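Local coordinates for endo-beta-mannanase (Opitutaceae bacterium TAV5, PDB 7BOB), which hydrolyses beta-1,4-mannosidic linkages as a family 5 glycoside hydrolase, probably releasing mannose from the chain ends of manno-oligosaccharides, at residues W25-G30 with C318-P323; Q35-D40 with L78-R83; Q529-D534 with V541-V546. One frame throughout, in Å; residues are numbered along the deposited sequence.

Contact 1 of 3, residues W25-G30 with C318-P323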
loop_
_atom_site.group_PDB
_atom_site.type_symbol
_atom_site.label_atom_id
_atom_site.label_comp_id
_atom_site.label_asym_id
_atom_site.label_seq_id
_atom_site.Cartn_x
_atom_site.Cartn_y
_atom_site.Cartn_z
ATOM N N TRP A 25 25.833 3.360 -27.350
ATOM C CA TRP A 25 24.914 3.965 -28.320
ATOM C C TRP A 25 25.660 5.135 -28.953
ATOM O O TRP A 25 26.411 5.828 -28.260
ATOM C CB TRP A 25 23.609 4.498 -27.708
ATOM C CG TRP A 25 22.646 3.486 -27.193
ATOM C CD1 TRP A 25 22.325 3.265 -25.882
ATOM C CD2 TRP A 25 21.831 2.595 -27.960
ATOM N NE1 TRP A 25 21.383 2.273 -25.784
ATOM C CE2 TRP A 25 21.058 1.844 -27.044
ATOM C CE3 TRP A 25 21.690 2.346 -29.327
ATOM C CZ2 TRP A 25 20.155 0.867 -27.450
ATOM C CZ3 TRP A 25 20.775 1.370 -29.735
ATOM C CH2 TRP A 25 20.023 0.645 -28.798
ATOM N N PRO A 26 25.471 5.401 -30.245
ATOM C CA PRO A 26 26.082 6.602 -30.833
ATOM C C PRO A 26 25.581 7.870 -30.160
ATOM O O PRO A 26 24.445 7.939 -29.690
ATOM C CB PRO A 26 25.632 6.553 -32.300
ATOM C CG PRO A 26 25.085 5.181 -32.501
ATOM C CD PRO A 26 24.561 4.735 -31.186
ATOM N N ALA A 27 26.446 8.890 -30.131
ATOM C CA ALA A 27 26.062 10.186 -29.577
ATOM C C ALA A 27 24.866 10.798 -30.307
ATOM O O ALA A 27 23.983 11.398 -29.675
ATOM C CB ALA A 27 27.232 11.156 -29.652
ATOM N N SER A 28 24.848 10.707 -31.641
ATOM C CA SER A 28 23.921 11.520 -32.419
ATOM C C SER A 28 22.488 11.000 -32.376
ATOM O O SER A 28 21.560 11.782 -32.601
ATOM C CB SER A 28 24.378 11.602 -33.872
ATOM O OG SER A 28 24.296 10.326 -34.470
ATOM N N CYS A 29 22.284 9.718 -32.077
ATOM C CA CYS A 29 20.953 9.131 -32.167
ATOM C C CYS A 29 20.554 8.270 -30.978
ATOM O O CYS A 29 19.428 7.764 -30.973
ATOM C CB CYS A 29 20.856 8.279 -33.449
ATOM S SG CYS A 29 22.204 7.040 -33.596
ATOM N N GLY A 30 21.435 8.059 -29.991
ATOM C CA GLY A 30 21.132 7.180 -28.883
ATOM C C GLY A 30 20.466 5.883 -29.307
ATOM O O GLY A 30 20.939 5.193 -30.214
ATOM N N CYS A 318 27.965 5.213 -20.063
ATOM C CA CYS A 318 28.022 4.567 -21.371
ATOM C C CYS A 318 29.127 5.308 -22.169
ATOM O O CYS A 318 29.764 6.240 -21.646
ATOM C CB CYS A 318 26.654 4.627 -22.070
ATOM S SG CYS A 318 26.141 6.330 -22.384
ATOM N N PHE A 319 29.375 4.912 -23.420
ATOM C CA PHE A 319 30.615 5.342 -24.063
ATOM C C PHE A 319 30.624 6.842 -24.330
ATOM O O PHE A 319 31.599 7.527 -24.007
ATOM C CB PHE A 319 30.851 4.572 -25.356
ATOM C CG PHE A 319 32.207 4.843 -25.978
ATOM C CD1 PHE A 319 33.376 4.705 -25.223
ATOM C CD2 PHE A 319 32.313 5.261 -27.292
ATOM C CE1 PHE A 319 34.637 4.968 -25.787
ATOM C CE2 PHE A 319 33.557 5.518 -27.878
ATOM C CZ PHE A 319 34.729 5.373 -27.119
ATOM N N LYS A 320 29.552 7.368 -24.924
ATOM C CA LYS A 320 29.473 8.749 -25.386
ATOM C C LYS A 320 28.395 9.505 -24.627
ATOM O O LYS A 320 27.417 8.912 -24.159
ATOM C CB LYS A 320 29.124 8.827 -26.883
ATOM C CG LYS A 320 30.232 8.336 -27.835
ATOM C CD LYS A 320 31.433 9.263 -27.813
ATOM C CE LYS A 320 31.306 10.383 -28.833
ATOM N NZ LYS A 320 31.757 9.955 -30.182
ATOM N N ASP A 321 28.566 10.823 -24.531
ATOM C CA ASP A 321 27.417 11.675 -24.262
ATOM C C ASP A 321 26.428 11.541 -25.424
ATOM O O ASP A 321 26.818 11.308 -26.577
ATOM C CB ASP A 321 27.841 13.136 -24.081
ATOM C CG ASP A 321 28.683 13.371 -22.811
ATOM O OD1 ASP A 321 28.567 12.606 -21.828
ATOM O OD2 ASP A 321 29.486 14.332 -22.816
ATOM N N ILE A 322 25.140 11.662 -25.121
ATOM C CA ILE A 322 24.094 11.439 -26.120
ATOM C C ILE A 322 23.193 12.667 -26.142
ATOM O O ILE A 322 22.256 12.754 -25.339
ATOM C CB ILE A 322 23.304 10.164 -25.801
ATOM C CG1 ILE A 322 24.244 8.953 -25.782
ATOM C CG2 ILE A 322 22.101 9.982 -26.769
ATOM C CD1 ILE A 322 23.613 7.714 -25.207
ATOM N N PRO A 323 23.474 13.667 -26.976
ATOM C CA PRO A 323 22.623 14.858 -27.028
ATOM C C PRO A 323 21.394 14.710 -27.913
ATOM O O PRO A 323 20.679 15.698 -28.117
ATOM C CB PRO A 323 23.569 15.928 -27.592
ATOM C CG PRO A 323 24.552 15.163 -28.399
ATOM C CD PRO A 323 24.763 13.871 -27.663
HETATM O O HOH W 1 27.258 5.730 -25.709
HETATM O O HOH W 2 28.949 8.874 -31.109
#
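Ala27 presses its methyl group against the backbone of Asp321, CB lying 3.1 Å from Asp321 O, in a meeting of two loops of a (beta/alpha)8 barrel. One loop follows the first barrel strand, 20-23, and the other the eighth, 311-316; the two strands are neighbours in the sheet, and the loops leave their C-terminal ends, the end at which family 5 enzymes carry the active site. The carbonyl of Ala27 returns the approach: its O meets Pro323 CD at 3.3 Å and receives a CA-H...O contact from Ile322 CA at 3.6 Å. Ile322 then spreads its branches over residues 25-30. With CG1 anti to the carbonyl carbon (chi1 -59°), CD1 reaches the CB of Trp25, while CG2 rests 3.6 Å from Gly30 CA, an approach made possible by the lack of a side chain there. The chain turns between these residues, and a backbone bond from Gly30 N to Pro26 O holds the turn.

Direct polar bonds are replaced by water. One molecule donates to Trp25 O at 2.7 Å and accepts from Lys320 N at 2.9 Å, stitching the two backbones together. Further out, the Trp25 indole turns away from the opposing loop toward Phe60, and Asp321 forms a salt bridge with Lys348. Lys320 curls its chain, bent at chi2, chi3 and chi4, and brings its ammonium group to Asp45 on helix 39-51, whose Glu41 also touches Pro26 and Ala27. The same ammonium group also donates to the second water, which accepts from Ala27 N at 2.7 Å and from Lys320 NZ at 3.1 Å.

Contact 2 of 3, residues Q35-D40 with L78-R83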
loop_
_atom_site.group_PDB
_atom_site.type_symbol
_atom_site.label_atom_id
_atom_site.label_comp_id
_atom_site.label_asym_id
_atom_site.label_seq_id
_atom_site.Cartn_x
_atom_site.Cartn_y
_atom_site.Cartn_z
ATOM N N GLN A 35 17.882 2.545 -36.648
ATOM C CA GLN A 35 17.132 3.288 -37.669
ATOM C C GLN A 35 17.988 4.375 -38.308
ATOM O O GLN A 35 17.959 4.558 -39.526
ATOM C CB GLN A 35 15.879 3.924 -37.053
ATOM C CG GLN A 35 14.903 2.950 -36.405
ATOM C CD GLN A 35 14.196 2.070 -37.439
ATOM O OE1 GLN A 35 14.114 2.415 -38.623
ATOM N NE2 GLN A 35 13.648 0.947 -36.978
ATOM N N ALA A 36 18.757 5.113 -37.504
ATOM C CA ALA A 36 19.513 6.229 -38.055
ATOM C C ALA A 36 20.803 5.777 -38.744
ATOM O O ALA A 36 21.263 6.444 -39.678
ATOM C CB ALA A 36 19.820 7.243 -36.950
ATOM N N TRP A 37 21.381 4.649 -38.304
ATOM C CA TRP A 37 22.649 4.060 -38.737
ATOM C C TRP A 37 23.675 5.082 -39.228
ATOM O O TRP A 37 23.904 5.190 -40.437
ATOM C CB TRP A 37 22.400 3.017 -39.831
ATOM C CG TRP A 37 23.539 2.015 -39.938
ATOM C CD1 TRP A 37 24.334 1.784 -41.026
ATOM C CD2 TRP A 37 24.007 1.128 -38.905
ATOM N NE1 TRP A 37 25.257 0.798 -40.740
ATOM C CE2 TRP A 37 25.065 0.375 -39.448
ATOM C CE3 TRP A 37 23.611 0.877 -37.590
ATOM C CZ2 TRP A 37 25.749 -0.592 -38.708
ATOM C CZ3 TRP A 37 24.286 -0.083 -36.855
ATOM C CH2 TRP A 37 25.341 -0.801 -37.409
ATOM N N PRO A 38 24.299 5.858 -38.333
ATOM C CA PRO A 38 25.407 6.736 -38.754
ATOM C C PRO A 38 26.711 5.942 -38.742
ATOM O O PRO A 38 27.481 5.927 -37.764
ATOM C CB PRO A 38 25.375 7.841 -37.698
ATOM C CG PRO A 38 24.931 7.117 -36.434
ATOM C CD PRO A 38 24.009 5.989 -36.890
ATOM N N GLU A 39 26.963 5.247 -39.854
ATOM C CA GLU A 39 27.975 4.196 -39.836
ATOM C C GLU A 39 29.380 4.754 -39.649
ATOM O O GLU A 39 30.178 4.171 -38.906
ATOM C CB GLU A 39 27.896 3.351 -41.093
ATOM C CG GLU A 39 28.742 2.088 -40.978
ATOM C CD GLU A 39 28.634 1.189 -42.200
ATOM O OE1 GLU A 39 27.684 0.378 -42.265
ATOM O OE2 GLU A 39 29.507 1.288 -43.088
ATOM N N ASP A 40 29.714 5.880 -40.288
ATOM C CA ASP A 40 31.042 6.449 -40.051
ATOM C C ASP A 40 31.213 6.810 -38.583
ATOM O O ASP A 40 32.266 6.546 -37.988
ATOM C CB ASP A 40 31.275 7.681 -40.922
ATOM C CG ASP A 40 31.513 7.330 -42.385
ATOM O OD1 ASP A 40 31.658 6.120 -42.708
ATOM O OD2 ASP A 40 31.552 8.273 -43.211
ATOM N N LEU A 78 19.200 -6.565 -39.969
ATOM C CA LEU A 78 20.091 -7.717 -39.934
ATOM C C LEU A 78 21.367 -7.461 -40.719
ATOM O O LEU A 78 22.430 -7.979 -40.357
ATOM C CB LEU A 78 19.385 -8.959 -40.466
ATOM C CG LEU A 78 18.214 -9.364 -39.565
ATOM C CD1 LEU A 78 17.166 -10.218 -40.288
ATOM C CD2 LEU A 78 18.737 -10.079 -38.305
ATOM N N SER A 79 21.312 -6.642 -41.767
ATOM C CA SER A 79 22.557 -6.397 -42.496
ATOM C C SER A 79 23.426 -5.416 -41.735
ATOM O O SER A 79 24.660 -5.531 -41.733
ATOM C CB SER A 79 22.277 -5.878 -43.901
ATOM O OG SER A 79 21.429 -6.800 -44.545
ATOM N N ARG A 80 22.795 -4.443 -41.079
ATOM C CA ARG A 80 23.541 -3.550 -40.210
ATOM C C ARG A 80 24.138 -4.308 -39.028
ATOM O O ARG A 80 25.285 -4.051 -38.639
ATOM C CB ARG A 80 22.630 -2.415 -39.768
ATOM C CG ARG A 80 22.366 -1.490 -40.919
ATOM C CD ARG A 80 21.216 -0.541 -40.640
ATOM N NE ARG A 80 20.947 0.276 -41.820
ATOM C CZ ARG A 80 19.980 1.186 -41.917
ATOM N NH1 ARG A 80 19.145 1.410 -40.895
ATOM N NH2 ARG A 80 19.840 1.866 -43.049
ATOM N N LEU A 81 23.395 -5.265 -38.463
ATOM C CA LEU A 81 23.969 -6.107 -37.415
ATOM C C LEU A 81 25.254 -6.773 -37.903
ATOM O O LEU A 81 26.295 -6.721 -37.229
ATOM C CB LEU A 81 22.956 -7.159 -36.946
ATOM C CG LEU A 81 23.360 -8.107 -35.796
ATOM C CD1 LEU A 81 24.009 -7.373 -34.629
ATOM C CD2 LEU A 81 22.172 -8.941 -35.295
ATOM N N LEU A 82 25.211 -7.386 -39.092
ATOM C CA LEU A 82 26.403 -8.079 -39.560
ATOM C C LEU A 82 27.546 -7.090 -39.798
ATOM O O LEU A 82 28.703 -7.402 -39.492
ATOM C CB LEU A 82 26.102 -8.911 -40.820
ATOM C CG LEU A 82 27.321 -9.759 -41.290
ATOM C CD1 LEU A 82 26.939 -11.188 -41.741
ATOM C CD2 LEU A 82 28.188 -9.077 -42.371
ATOM N N ARG A 83 27.246 -5.887 -40.299
ATOM C CA ARG A 83 28.309 -4.905 -40.517
ATOM C C ARG A 83 28.954 -4.492 -39.194
ATOM O O ARG A 83 30.176 -4.321 -39.122
ATOM C CB ARG A 83 27.760 -3.689 -41.278
ATOM C CG ARG A 83 27.206 -4.032 -42.719
ATOM C CD ARG A 83 26.942 -2.789 -43.594
ATOM N NE ARG A 83 28.198 -2.084 -43.826
ATOM C CZ ARG A 83 28.505 -1.391 -44.924
ATOM N NH1 ARG A 83 27.634 -1.286 -45.928
ATOM N NH2 ARG A 83 29.695 -0.796 -45.012
#
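Glu39 OE2 forms a salt bridge with Arg83 NH2 at 2.8 Å, the shortest polar link between the start of helix 39-51 and helix 75-89, which follow the first and second strands of the barrel. The pairing is not a flat, two-pronged one: carboxylate and guanidinium planes are 54° apart, and OE2 stands over a face of the arginine. The other oxygen, Glu39 OE1, lies 3.0 Å from Arg83 NE and accepts a hydrogen bond of 2.9 Å from Trp37 NE1, which arrives on its anti side with an N-H...O angle of 156°. The carboxylate thus steadies the indole as well as the arginine.

Behind this polar corner, Arg80 lies along the Trp37 ring. Its chain is extended from CG to NE, and CG sits 3.5 Å from the centroid of the five-membered ring, almost straight above it, in a CH-pi contact. CD follows at 3.5 Å from Trp37 CG. Ring and guanidinium planes are nearly parallel; NE still overlies the rim of the ring at Trp37 CG, while CZ and NH1 extend beyond it over Trp37 CB, and NH1 bonds to the carbonyl of Trp34. Trp37 reaches the helix because it leaves helix 33-36 with positive phi, just before Pro38 at the centre of an inverse gamma turn, and throws CG anti to its backbone N (chi1 -158°).

The two arginines therefore work differently. Arg80 offers the indole mainly its aliphatic methylenes, whereas Arg83 offers charge, and its proximity would be expected to keep Glu39 ionised at this surface.

Contact 3 of 3, residues Q529-D534 with V541-V546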
loop_
_atom_site.group_PDB
_atom_site.type_symbol
_atom_site.label_atom_id
_atom_site.label_comp_id
_atom_site.label_asym_id
_atom_site.label_seq_id
_atom_site.Cartn_x
_atom_site.Cartn_y
_atom_site.Cartn_z
ATOM N N GLN A 529 25.845 -17.107 29.466
ATOM C CA GLN A 529 26.203 -16.032 30.375
ATOM C C GLN A 529 25.617 -14.723 29.868
ATOM O O GLN A 529 25.473 -14.511 28.660
ATOM C CB GLN A 529 27.726 -15.887 30.491
ATOM C CG GLN A 529 28.503 -17.128 31.004
ATOM C CD GLN A 529 28.662 -18.250 29.960
ATOM O OE1 GLN A 529 27.931 -19.246 29.996
ATOM N NE2 GLN A 529 29.628 -18.094 29.037
ATOM N N ILE A 530 25.285 -13.838 30.795
ATOM C CA ILE A 530 24.726 -12.538 30.448
ATOM C C ILE A 530 25.891 -11.573 30.258
ATOM O O ILE A 530 26.512 -11.130 31.226
ATOM C CB ILE A 530 23.741 -12.054 31.517
ATOM C CG1 ILE A 530 22.456 -12.882 31.435
ATOM C CG2 ILE A 530 23.425 -10.577 31.345
ATOM C CD1 ILE A 530 21.544 -12.713 32.645
ATOM N N LEU A 531 26.198 -11.252 29.006
ATOM C CA LEU A 531 27.343 -10.393 28.737
ATOM C C LEU A 531 27.015 -8.918 28.956
ATOM O O LEU A 531 27.878 -8.157 29.412
ATOM C CB LEU A 531 27.847 -10.640 27.319
ATOM C CG LEU A 531 29.232 -10.145 26.909
ATOM C CD1 LEU A 531 30.331 -11.073 27.405
ATOM C CD2 LEU A 531 29.299 -10.020 25.378
ATOM N N MET A 532 25.786 -8.501 28.660
ATOM C CA MET A 532 25.364 -7.118 28.838
ATOM C C MET A 532 23.897 -7.107 29.233
ATOM O O MET A 532 23.133 -8.009 28.880
ATOM C CB MET A 532 25.549 -6.278 27.566
ATOM C CG MET A 532 26.982 -5.968 27.202
ATOM S SD MET A 532 27.143 -5.346 25.509
ATOM C CE MET A 532 25.811 -4.127 25.492
ATOM N N THR A 533 23.507 -6.063 29.950
ATOM C CA THR A 533 22.126 -5.852 30.341
ATOM C C THR A 533 21.695 -4.514 29.778
ATOM O O THR A 533 22.530 -3.670 29.449
ATOM C CB THR A 533 21.958 -5.854 31.878
ATOM O OG1 THR A 533 22.953 -5.002 32.471
ATOM C CG2 THR A 533 22.129 -7.259 32.435
ATOM N N ASP A 534 20.389 -4.314 29.661
ATOM C CA ASP A 534 19.944 -2.955 29.411
ATOM C C ASP A 534 20.061 -2.163 30.718
ATOM O O ASP A 534 20.492 -2.687 31.753
ATOM C CB ASP A 534 18.531 -2.938 28.820
ATOM C CG ASP A 534 17.504 -3.530 29.751
ATOM O OD1 ASP A 534 17.917 -4.147 30.754
ATOM O OD2 ASP A 534 16.287 -3.379 29.482
ATOM N N VAL A 541 22.583 -8.892 25.855
ATOM C CA VAL A 541 23.555 -9.656 25.071
ATOM C C VAL A 541 23.947 -10.902 25.857
ATOM O O VAL A 541 24.409 -10.802 27.002
ATOM C CB VAL A 541 24.809 -8.838 24.709
ATOM C CG1 VAL A 541 25.742 -9.682 23.859
ATOM C CG2 VAL A 541 24.445 -7.551 23.963
ATOM N N LEU A 542 23.761 -12.066 25.252
ATOM C CA LEU A 542 24.176 -13.338 25.822
ATOM C C LEU A 542 25.431 -13.858 25.127
ATOM O O LEU A 542 25.725 -13.508 23.978
ATOM C CB LEU A 542 23.068 -14.382 25.701
ATOM C CG LEU A 542 21.651 -13.991 26.079
ATOM C CD1 LEU A 542 20.726 -15.193 25.911
ATOM C CD2 LEU A 542 21.607 -13.466 27.518
ATOM N N ARG A 543 26.162 -14.726 25.838
ATOM C CA ARG A 543 27.351 -15.396 25.300
ATOM C C ARG A 543 27.347 -16.853 25.745
ATOM O O ARG A 543 27.273 -17.139 26.943
ATOM C CB ARG A 543 28.652 -14.710 25.755
ATOM C CG ARG A 543 29.905 -15.227 25.042
ATOM C CD ARG A 543 31.039 -14.203 25.010
ATOM N NE ARG A 543 30.889 -13.253 23.911
ATOM C CZ ARG A 543 31.559 -12.107 23.793
ATOM N NH1 ARG A 543 32.457 -11.747 24.710
ATOM N NH2 ARG A 543 31.332 -11.317 22.742
ATOM N N HIS A 544 27.423 -17.769 24.784
ATOM C CA HIS A 544 27.211 -19.187 25.041
ATOM C C HIS A 544 28.279 -19.973 24.316
ATOM O O HIS A 544 28.400 -19.867 23.090
ATOM C CB HIS A 544 25.827 -19.639 24.567
ATOM C CG HIS A 544 25.467 -21.031 24.983
ATOM N ND1 HIS A 544 24.629 -21.837 24.243
ATOM C CD2 HIS A 544 25.824 -21.759 26.068
ATOM C CE1 HIS A 544 24.485 -23.000 24.853
ATOM N NE2 HIS A 544 25.200 -22.979 25.964
ATOM N N ARG A 545 29.035 -20.773 25.056
ATOM C CA ARG A 545 30.035 -21.626 24.434
ATOM C C ARG A 545 29.438 -23.000 24.174
ATOM O O ARG A 545 28.724 -23.550 25.027
ATOM C CB ARG A 545 31.276 -21.697 25.323
ATOM C CG ARG A 545 32.064 -20.393 25.303
ATOM C CD ARG A 545 33.535 -20.609 25.733
ATOM N NE ARG A 545 34.163 -21.782 25.128
ATOM C CZ ARG A 545 34.712 -21.746 23.917
ATOM N NH1 ARG A 545 34.700 -20.641 23.223
ATOM N NH2 ARG A 545 35.282 -22.793 23.370
ATOM N N VAL A 546 29.661 -23.519 22.967
ATOM C CA VAL A 546 29.008 -24.740 22.494
ATOM C C VAL A 546 30.075 -25.543 21.763
ATOM O O VAL A 546 30.445 -25.204 20.630
ATOM C CB VAL A 546 27.805 -24.458 21.570
ATOM C CG1 VAL A 546 27.296 -25.744 20.946
ATOM C CG2 VAL A 546 26.670 -23.780 22.347
#
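Leu531 reaches over the neighbouring strand to Val541 and Arg543, and its side chain meets them in turn from CB to the methyls. CB sits 3.5 Å from Val541 O. CG stands anti to the backbone N (chi1 -164°) and sends both methyls across the arginine: CD2 lies over the centre of the guanidinium, 3.5 Å from Arg543 CZ, and also touches Val541 CG1, while CD1 meets Arg543 NH1 at 3.5 Å.

A classic beta bulge puts this leucine there. Leu531 and Met532 together face the single residue Val541, whose carbonyl oxygen accepts from both amides, Leu531 N at 2.7 Å and Met532 N at 3.2 Å. The second bond lies in the carbonyl plane on a lone pair; the first is tilted from that plane and more bent at its hydrogen. Before the bulge the antiparallel register is regular, Gln529 and Arg543 forming a hydrogen-bonded pair through both their backbone bonds. Met532 lies alongside Val541, with Met532 SD 3.8 Å from Val541 CG2, while Ile530 and Leu542 pack on the other face.

Arg543 is steadied beneath the leucine by a bond from NE to Thr552. A serine at this position would probably leave the Leu531 methyls without their flat support and Thr552 without its arginine partner.

Within this chain the hairpin ends the mixed sheet of the second domain: 529-533 is its outermost strand, 539-546 pairs inward with 549-554, Met532 touches Thr503 and Thr505 of strand 501-505, and Val546 packs against helix 454-465.

Overall arrangement
Contacts 1 and 2 belong to one corner of the catalytic barrel, their centres 15 Å apart. They touch directly, as the Cys29 side chain packs on Ala36 and Pro38; the chain after the first strand runs from contact 1 through helix 33-36 into contact 2. Contact 1 lies at the strand ends where family 5 enzymes bind and cleave substrate; contact 2 ties the first two barrel helices together at the surface. Contact 3 is in the other domain, beyond the chain's centre, with centres about 59 Å from contact 1 and 68 Å from contact 2. Its hairpin is thus unlikely to meet a sugar held at that barrel end of the same chain.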